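Local coordinates for protein galactose-binding lectin (Enterobacter cloacae subsp. cloacae, PDB 6YF6) that binds a fucoside at a calcium site through its C-terminal domain, and is probably a calcium-dependent lectin, at residues A49-I52 against L53-T56; S85-D89 against G90-S94. All coordinates share one frame; numbering follows the deposited sequence.

Contact 1: A49-I52 against L53-T56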
ATOM      1  N   ALA A  49     -22.857   1.438  13.588  1.00 27.04           N
ATOM      2  CA  ALA A  49     -21.941   1.170  14.688  1.00 28.04           C
ATOM      3  C   ALA A  49     -22.002  -0.310  15.039  1.00 27.17           C
ATOM      4  O   ALA A  49     -23.094  -0.885  15.143  1.00 25.02           O
ATOM      5  CB  ALA A  49     -22.279   2.017  15.913  1.00 30.16           C
ATOM      6  N   GLY A  50     -20.835  -0.918  15.225  1.00 26.78           N
ATOM      7  CA  GLY A  50     -20.704  -2.323  15.524  1.00 26.43           C
ATOM      8  C   GLY A  50     -19.647  -2.946  14.640  1.00 25.79           C
ATOM      9  O   GLY A  50     -18.784  -2.256  14.085  1.00 26.53           O
ATOM     10  N   GLU A  51     -19.715  -4.266  14.502  1.00 25.38           N
ATOM     11  CA  GLU A  51     -18.751  -4.996  13.684  1.00 25.69           C
ATOM     12  C   GLU A  51     -19.167  -4.904  12.219  1.00 25.81           C
ATOM     13  O   GLU A  51     -20.247  -5.371  11.841  1.00 28.08           O
ATOM     14  CB  GLU A  51     -18.652  -6.444  14.162  1.00 26.33           C
ATOM     15  CG  GLU A  51     -18.233  -6.547  15.634  1.00 27.48           C
ATOM     16  CD  GLU A  51     -18.025  -7.971  16.125  1.00 30.12           C
ATOM     17  OE1 GLU A  51     -18.399  -8.927  15.417  1.00 31.28           O
ATOM     18  OE2 GLU A  51     -17.478  -8.132  17.237  1.00 31.39           O
ATOM     19  N   ILE A  52     -18.314  -4.284  11.400  1.00 24.58           N
ATOM     20  CA  ILE A  52     -18.639  -4.016  10.002  1.00 23.76           C
ATOM     21  C   ILE A  52     -17.986  -4.998   9.034  1.00 23.62           C
ATOM     22  O   ILE A  52     -18.471  -5.142   7.898  1.00 24.78           O
ATOM     23  CB  ILE A  52     -18.241  -2.573   9.622  1.00 24.75           C
ATOM     24  CG1 ILE A  52     -16.723  -2.398   9.726  1.00 27.34           C
ATOM     25  CG2 ILE A  52     -18.957  -1.572  10.520  1.00 23.68           C
ATOM     26  CD1 ILE A  52     -16.230  -1.017   9.349  1.00 28.23           C
ATOM     27  N   LEU A  53     -16.891  -5.645   9.424  1.00 22.15           N
ATOM     28  CA  LEU A  53     -16.249  -6.678   8.625  1.00 25.08           C
ATOM     29  C   LEU A  53     -15.784  -7.776   9.568  1.00 24.87           C
ATOM     30  O   LEU A  53     -15.230  -7.484  10.631  1.00 26.42           O
ATOM     31  CB  LEU A  53     -15.044  -6.140   7.844  1.00 28.39           C
ATOM     32  CG  LEU A  53     -15.182  -5.657   6.401  1.00 31.57           C
ATOM     33  CD1 LEU A  53     -13.772  -5.381   5.860  1.00 31.64           C
ATOM     34  CD2 LEU A  53     -15.927  -6.643   5.512  1.00 34.67           C
ATOM     35  N   LYS A  54     -15.986  -9.033   9.179  1.00 25.72           N
ATOM     36  CA  LYS A  54     -15.665 -10.151  10.055  1.00 25.58           C
ATOM     37  C   LYS A  54     -14.955 -11.247   9.275  1.00 25.87           C
ATOM     38  O   LYS A  54     -15.225 -11.467   8.091  1.00 25.24           O
ATOM     39  CB  LYS A  54     -16.929 -10.710  10.725  1.00 29.89           C
ATOM     40  CG  LYS A  54     -17.473  -9.821  11.834  1.00 37.60           C
ATOM     41  CD  LYS A  54     -18.832 -10.296  12.324  1.00 48.55           C
ATOM     42  CE  LYS A  54     -18.705 -11.423  13.336  1.00 58.48           C
ATOM     43  NZ  LYS A  54     -20.042 -11.933  13.752  1.00 64.53           N
ATOM     44  N   LYS A  55     -14.028 -11.922   9.957  1.00 25.39           N
ATOM     45  CA  LYS A  55     -13.345 -13.075   9.390  1.00 25.68           C
ATOM     46  C   LYS A  55     -12.841 -13.969  10.515  1.00 24.85           C
ATOM     47  O   LYS A  55     -12.276 -13.481  11.497  1.00 23.59           O
ATOM     48  CB  LYS A  55     -12.162 -12.671   8.502  1.00 26.14           C
ATOM     49  CG  LYS A  55     -11.373 -13.868   7.995  1.00 26.31           C
ATOM     50  CD  LYS A  55     -10.332 -13.484   6.952  1.00 25.99           C
ATOM     51  CE  LYS A  55      -9.509 -14.694   6.530  1.00 27.20           C
ATOM     52  NZ  LYS A  55      -8.546 -14.360   5.448  1.00 28.62           N
ATOM     53  N   THR A  56     -13.036 -15.274  10.353  1.00 27.03           N
ATOM     54  CA  THR A  56     -12.384 -16.260  11.211  1.00 30.56           C
ATOM     55  C   THR A  56     -11.085 -16.660  10.521  1.00 28.94           C
ATOM     56  O   THR A  56     -11.081 -17.456   9.578  1.00 29.20           O
ATOM     57  CB  THR A  56     -13.288 -17.458  11.469  1.00 38.73           C
ATOM     58  OG1 THR A  56     -14.485 -17.016  12.122  1.00 38.69           O
ATOM     59  CG2 THR A  56     -12.582 -18.471  12.368  1.00 45.15           C
TER
HETATM   60  O   HOH W   1     -21.015  -9.842  15.264  1.00 44.01           O
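The carboxylate of Glu51 meets the side chain of Lys54 through one oxygen: OE1 rests against the lysine methylenes, 3.3 Å from Lys54 CE, while a water sits well to one side of the carboxylate plane. The other oxygen, OE2, is taken by Arg87, which is the stronger polar partner of this acid. Glu51 is extended beyond CG, whereas Lys54 bends about its CG–CD bond (chi3 82°), a turn that swings CE in to OE1, with CD already alongside it. The ammonium does not close directly on the acid. From Lys54 NZ to Glu51 OE1 is 3.8 Å, a long salt bridge, and the water completes it, donating to Glu51 OE1 at 2.8 Å and accepting from Lys54 NZ at 2.8 Å. A long flexible lysine suits this partly exposed place, since its methylenes lie against one acid oxygen while its ammonium is held to that oxygen through a water.

Between these two residues the chain turns a corner. Ile52 and Leu53 both face Val123, a classic beta bulge, and the near-helical backbone of Ile52 (psi −23°) sends both side chains inward. The backbone N of Leu53 is buried and has no hydrogen-bonding partner in the model. Branched aliphatic residues fit here because both enter the core.

Strand 118-125 pairs with both halves of 50-58, and Glu51 lies over Ala122. Ile52 and Leu53 reach across to Phe40 of strand 29-40, with Phe135 and Leu140 of strand 135-143 beside them. From the bulge onward, Leu53 and Lys54 pair antiparallel with a strand of the second subunit, so the sheet continues across the dimer interface, where Lys55 binds Asp7 of that subunit.

Contact 2: S85-D89 against G90-S94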
ATOM      1  N   SER A  85     -11.996   0.752  14.895  1.00 23.43           N
ATOM      2  CA  SER A  85     -11.026   0.023  15.704  1.00 23.19           C
ATOM      3  C   SER A  85     -10.972  -1.425  15.229  1.00 24.67           C
ATOM      4  O   SER A  85     -11.709  -1.835  14.326  1.00 24.52           O
ATOM      5  CB  SER A  85     -11.372   0.091  17.199  1.00 24.05           C
ATOM      6  OG  SER A  85     -12.601  -0.559  17.483  1.00 24.83           O
ATOM      7  N   LEU A  86     -10.083  -2.203  15.847  1.00 24.41           N
ATOM      8  CA  LEU A  86      -9.909  -3.614  15.538  1.00 22.13           C
ATOM      9  C   LEU A  86     -10.211  -4.463  16.764  1.00 24.74           C
ATOM     10  O   LEU A  86      -9.891  -4.078  17.896  1.00 25.93           O
ATOM     11  CB  LEU A  86      -8.488  -3.905  15.060  1.00 24.03           C
ATOM     12  CG  LEU A  86      -7.975  -3.036  13.911  1.00 26.95           C
ATOM     13  CD1 LEU A  86      -6.486  -3.276  13.683  1.00 31.44           C
ATOM     14  CD2 LEU A  86      -8.772  -3.313  12.654  1.00 27.03           C
ATOM     15  N   ARG A  87     -10.796  -5.633  16.530  1.00 24.88           N
ATOM     16  CA  ARG A  87     -11.177  -6.553  17.593  1.00 26.74           C
ATOM     17  C   ARG A  87     -10.753  -7.963  17.217  1.00 27.40           C
ATOM     18  O   ARG A  87     -10.855  -8.363  16.054  1.00 28.48           O
ATOM     19  CB  ARG A  87     -12.689  -6.488  17.841  1.00 28.68           C
ATOM     20  CG  ARG A  87     -13.190  -7.339  18.995  1.00 30.32           C
ATOM     21  CD  ARG A  87     -14.666  -7.065  19.261  1.00 32.77           C
ATOM     22  NE  ARG A  87     -14.896  -5.675  19.648  1.00 33.13           N
ATOM     23  CZ  ARG A  87     -16.051  -5.029  19.509  1.00 34.18           C
ATOM     24  NH1 ARG A  87     -17.108  -5.638  18.984  1.00 33.86           N
ATOM     25  NH2 ARG A  87     -16.146  -3.764  19.893  1.00 37.21           N
ATOM     26  N   ALA A  88     -10.264  -8.717  18.202  1.00 27.20           N
ATOM     27  CA  ALA A  88      -9.825 -10.090  17.977  1.00 24.73           C
ATOM     28  C   ALA A  88     -10.247 -10.956  19.151  1.00 26.28           C
ATOM     29  O   ALA A  88      -9.852 -10.693  20.292  1.00 29.92           O
ATOM     30  CB  ALA A  88      -8.308 -10.160  17.784  1.00 22.02           C
ATOM     31  N   ASP A  89     -11.026 -11.999  18.863  1.00 26.83           N
ATOM     32  CA  ASP A  89     -11.534 -12.902  19.894  1.00 30.07           C
ATOM     33  C   ASP A  89     -12.224 -12.111  21.000  1.00 34.93           C
ATOM     34  O   ASP A  89     -12.056 -12.381  22.193  1.00 37.53           O
ATOM     35  CB  ASP A  89     -10.414 -13.779  20.452  1.00 31.42           C
ATOM     36  CG  ASP A  89      -9.917 -14.794  19.437  1.00 30.88           C
ATOM     37  OD1 ASP A  89     -10.729 -15.208  18.578  1.00 31.34           O
ATOM     38  OD2 ASP A  89      -8.725 -15.169  19.492  1.00 30.32           O
ATOM     39  N   GLY A  90     -13.009 -11.116  20.590  1.00 35.67           N
ATOM     40  CA  GLY A  90     -13.784 -10.308  21.504  1.00 38.52           C
ATOM     41  C   GLY A  90     -13.013  -9.221  22.216  1.00 36.84           C
ATOM     42  O   GLY A  90     -13.623  -8.434  22.950  1.00 37.67           O
ATOM     43  N   LYS A  91     -11.701  -9.147  22.027  1.00 34.55           N
ATOM     44  CA  LYS A  91     -10.861  -8.184  22.723  1.00 33.95           C
ATOM     45  C   LYS A  91     -10.528  -7.030  21.788  1.00 29.91           C
ATOM     46  O   LYS A  91     -10.048  -7.249  20.671  1.00 30.24           O
ATOM     47  CB  LYS A  91      -9.578  -8.852  23.219  1.00 33.80           C
ATOM     48  CG  LYS A  91      -8.695  -7.964  24.073  1.00 38.63           C
ATOM     49  CD  LYS A  91      -7.362  -8.648  24.370  1.00 43.53           C
ATOM     50  CE  LYS A  91      -6.403  -7.732  25.118  1.00 49.98           C
ATOM     51  NZ  LYS A  91      -7.075  -6.971  26.206  1.00 56.06           N
ATOM     52  N   ASP A  92     -10.793  -5.808  22.241  1.00 30.35           N
ATOM     53  CA  ASP A  92     -10.386  -4.630  21.486  1.00 28.58           C
ATOM     54  C   ASP A  92      -8.861  -4.550  21.471  1.00 27.79           C
ATOM     55  O   ASP A  92      -8.233  -4.433  22.529  1.00 28.19           O
ATOM     56  CB  ASP A  92     -10.993  -3.372  22.100  1.00 35.38           C
ATOM     57  CG  ASP A  92     -12.511  -3.332  21.975  1.00 39.79           C
ATOM     58  OD1 ASP A  92     -13.034  -3.620  20.875  1.00 39.14           O
ATOM     59  OD2 ASP A  92     -13.180  -3.009  22.980  1.00 45.03           O
ATOM     60  N   ILE A  93      -8.267  -4.625  20.278  1.00 27.54           N
ATOM     61  CA  ILE A  93      -6.815  -4.628  20.124  1.00 30.32           C
ATOM     62  C   ILE A  93      -6.303  -3.333  19.507  1.00 32.43           C
ATOM     63  O   ILE A  93      -5.124  -3.251  19.138  1.00 33.68           O
ATOM     64  CB  ILE A  93      -6.332  -5.841  19.305  1.00 31.69           C
ATOM     65  CG1 ILE A  93      -6.998  -5.871  17.928  1.00 31.26           C
ATOM     66  CG2 ILE A  93      -6.582  -7.132  20.077  1.00 28.69           C
ATOM     67  CD1 ILE A  93      -6.361  -6.859  16.972  1.00 33.67           C
ATOM     68  N   SER A  94      -7.153  -2.318  19.383  1.00 30.57           N
ATOM     69  CA  SER A  94      -6.718  -1.014  18.910  1.00 29.25           C
ATOM     70  C   SER A  94      -7.628   0.052  19.499  1.00 27.88           C
ATOM     71  O   SER A  94      -8.784  -0.216  19.840  1.00 27.99           O
ATOM     72  CB  SER A  94      -6.732  -0.933  17.378  1.00 28.64           C
ATOM     73  OG  SER A  94      -8.050  -0.737  16.881  1.00 28.44           O
TER
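Arg87 runs alongside Asp92, its partner in a non-hydrogen-bonded antiparallel pair. From CB, near the carbonyl O of Lys91, its chain passes to CG, which lies 3.7 Å from Gly90 C, and to CD, over the same glycine. A bend at chi3 (−62°) turns the guanidinium toward the acid. NE donates to Asp92 OD1 at 3.0 Å and NH2 to the same Asp92 OD1 at 3.3 Å; the oxygen lies in the guanidinium plane, although the two flat groups are inclined by 56°. NH1 forms a salt bridge with Glu51 OE2.

Asp89 and Gly90 form the corner of a type I' turn: Gly90 takes positive phi easily, and Asp89, also left-handed, has its OD1 bonded to Glu120 N. Ala88 N to Lys91 O, 2.9 Å, and Lys91 N to Ala88 O, 3.0 Å, close it. Ile93 N binds Leu86 O, and Leu86 N donates to Ser94 OG at 2.7 Å, so a serine hydroxyl serves where the strand is irregular. On the other face from Arg87, Ile93 CD1 packs 3.9 Å from small Ala88 CB, and both touch Phe112.

The bonds to Asp92 OD1, with NH1 on Glu51, limit the guanidinium's rotation, and the two carboxylates probably stabilise its positive charge.

Contact 1 comes first along the chain and closes no loop, being a bulge inside strand 50-58. The chain then crosses to the other sheet as strand 65-74 and returns as 83-88, where contact 2 closes the tight hairpin with 91-98. The two are thus in series, neither nesting nor crossing. In space they share a sheet, with strand 118-125 lying between 50-58 and 83-88. Across that strand Glu51 OE2 meets Arg87 NH1 at 3.1 Å, a salt bridge that joins the subunit-interface strand to the hairpin. Lys54, Glu51, Arg87 and Asp92 so form a charged row over one sheet of the sandwich, away from its core.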